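Local coordinates for malonyl CoA-acyl carrier protein transacylase (Burkholderia pseudomallei 1710b, PDB 3EZO) that probably transfers the malonyl group from malonyl-CoA to the phosphopantetheine thiol of holo-acyl carrier protein, supplying malonyl units for fatty acid synthesis, at residues 139-144 / 187-192. Residues are numbered along the deposited sequence; the frame is centred on the assembly and turned at random.
Sequences AAILGL and EIAKEK
In the ferredoxin-like subdomain of the acyltransferase fold, the last turn of helix 179-191 packs on the end of strand 136-142, where Ile141 and Leu144 meet Ala189. The methyl of Ala189 points at the sheet, and two branched side chains converge on it. CG2 of Ile141 reaches Ala189 CB at 4.0 Å; chi1 of -41° sets this methyl anti to the backbone N and puts CG1 beside that N. Leu144, just past the strand, arrives with its fork: CD1 lies 4.0 Å from Ala189 CB and 3.8 Å from Ala189 O, while CD2 approaches Lys192 O at 3.9 Å. One isobutyl group thereby spans the closing turn of the helix, where Lys192 N donates a hydrogen bond to Ile188 O (2.9 Å). No hydrogen bond joins the segments; the contact is made by van der Waals touches, and with only a methyl on the helix side, the CA atoms of Ile141 and Ala189 stand 7.4 Å apart. Lys192 turns its chain outward to a salt bridge with Glu155 of helix 146-156, whose Val149 also touches Leu144. Two helices laid on one face of a four-stranded antiparallel sheet, as here, are typical of the small subdomain of FabD-type malonyltransferases.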
loop_
_atom_site.group_PDB
_atom_site.type_symbol
_atom_site.label_atom_id
_atom_site.label_comp_id
_atom_site.label_asym_id
_atom_site.label_seq_id
_atom_site.Cartn_x
_atom_site.Cartn_y
_atom_site.Cartn_z
ATOM N N ALA A 139 3.802 -6.622 13.854
ATOM C CA ALA A 139 3.575 -8.066 13.909
ATOM C C ALA A 139 2.310 -8.457 13.183
ATOM O O ALA A 139 1.362 -7.687 13.109
ATOM C CB ALA A 139 3.521 -8.567 15.370
ATOM N N ALA A 140 2.285 -9.697 12.710
ATOM C CA ALA A 140 1.164 -10.258 11.966
ATOM C C ALA A 140 0.417 -11.207 12.850
ATOM O O ALA A 140 0.994 -12.115 13.414
ATOM C CB ALA A 140 1.649 -10.978 10.693
ATOM N N ILE A 141 -0.884 -10.992 12.966
ATOM C CA ILE A 141 -1.744 -11.838 13.768
ATOM C C ILE A 141 -2.751 -12.496 12.859
ATOM O O ILE A 141 -3.511 -11.826 12.138
ATOM C CB ILE A 141 -2.512 -11.056 14.835
ATOM C CG1 ILE A 141 -1.600 -9.996 15.477
ATOM C CG2 ILE A 141 -3.116 -12.063 15.847
ATOM C CD1 ILE A 141 -0.489 -10.538 16.373
ATOM N N LEU A 142 -2.760 -13.822 12.902
ATOM C CA LEU A 142 -3.636 -14.613 12.053
ATOM C C LEU A 142 -4.573 -15.410 12.914
ATOM O O LEU A 142 -4.133 -15.990 13.907
ATOM C CB LEU A 142 -2.796 -15.591 11.228
ATOM C CG LEU A 142 -2.238 -15.137 9.884
ATOM C CD1 LEU A 142 -1.225 -14.010 9.984
ATOM C CD2 LEU A 142 -1.634 -16.419 9.126
ATOM N N GLY A 143 -5.846 -15.457 12.510
ATOM C CA GLY A 143 -6.852 -16.250 13.166
ATOM C C GLY A 143 -7.812 -15.504 14.102
ATOM O O GLY A 143 -8.764 -16.100 14.534
ATOM N N LEU A 144 -7.569 -14.228 14.444
ATOM C CA LEU A 144 -8.478 -13.487 15.350
ATOM C C LEU A 144 -9.207 -12.362 14.605
ATOM O O LEU A 144 -8.600 -11.691 13.776
ATOM C CB LEU A 144 -7.711 -12.916 16.560
ATOM C CG LEU A 144 -6.886 -13.895 17.399
ATOM C CD1 LEU A 144 -6.095 -13.169 18.532
ATOM C CD2 LEU A 144 -7.880 -14.966 17.936
ATOM N N GLU A 187 2.001 -12.731 22.585
ATOM C CA GLU A 187 1.799 -13.701 23.665
ATOM C C GLU A 187 0.318 -13.816 24.028
ATOM O O GLU A 187 -0.255 -14.912 24.036
ATOM C CB GLU A 187 2.614 -13.194 24.837
ATOM C CG GLU A 187 2.779 -14.072 25.987
ATOM C CD GLU A 187 3.420 -13.275 27.113
ATOM O OE1 GLU A 187 4.571 -12.788 26.897
ATOM O OE2 GLU A 187 2.738 -13.079 28.158
ATOM N N ILE A 188 -0.331 -12.678 24.259
ATOM C CA ILE A 188 -1.784 -12.661 24.531
ATOM C C ILE A 188 -2.575 -13.289 23.360
ATOM O O ILE A 188 -3.485 -14.123 23.579
ATOM C CB ILE A 188 -2.302 -11.229 24.845
ATOM C CG1 ILE A 188 -1.632 -10.681 26.107
ATOM C CG2 ILE A 188 -3.812 -11.217 25.034
ATOM C CD1 ILE A 188 -2.076 -9.307 26.491
ATOM N N ALA A 189 -2.196 -12.922 22.131
ATOM C CA ALA A 189 -2.910 -13.380 20.939
ATOM C C ALA A 189 -2.900 -14.900 20.871
ATOM O O ALA A 189 -3.941 -15.534 20.621
ATOM C CB ALA A 189 -2.319 -12.803 19.703
ATOM N N LYS A 190 -1.720 -15.472 21.073
ATOM C CA LYS A 190 -1.559 -16.941 21.143
ATOM C C LYS A 190 -2.437 -17.551 22.226
ATOM O O LYS A 190 -3.142 -18.525 21.964
ATOM C CB LYS A 190 -0.097 -17.345 21.341
ATOM C CG LYS A 190 0.762 -17.155 20.117
ATOM C CD LYS A 190 2.249 -17.050 20.453
ATOM C CE LYS A 190 3.134 -16.946 19.168
ATOM N NZ LYS A 190 4.492 -16.279 19.312
ATOM N N GLU A 191 -2.448 -16.953 23.411
ATOM C CA GLU A 191 -3.295 -17.457 24.502
ATOM C C GLU A 191 -4.752 -17.484 24.098
ATOM O O GLU A 191 -5.479 -18.391 24.496
ATOM C CB GLU A 191 -3.183 -16.592 25.778
ATOM C CG GLU A 191 -1.808 -16.549 26.445
ATOM C CD GLU A 191 -1.594 -15.274 27.320
ATOM O OE1 GLU A 191 -2.539 -14.454 27.490
ATOM O OE2 GLU A 191 -0.478 -15.088 27.850
ATOM N N LYS A 192 -5.182 -16.479 23.332
ATOM C CA LYS A 192 -6.589 -16.333 22.896
ATOM C C LYS A 192 -6.915 -17.207 21.674
ATOM O O LYS A 192 -8.041 -17.204 21.172
ATOM C CB LYS A 192 -6.906 -14.863 22.579
ATOM C CG LYS A 192 -7.097 -13.975 23.816
ATOM C CD LYS A 192 -7.606 -12.586 23.454
ATOM C CE LYS A 192 -8.324 -11.921 24.635
ATOM N NZ LYS A 192 -7.508 -11.972 25.898
#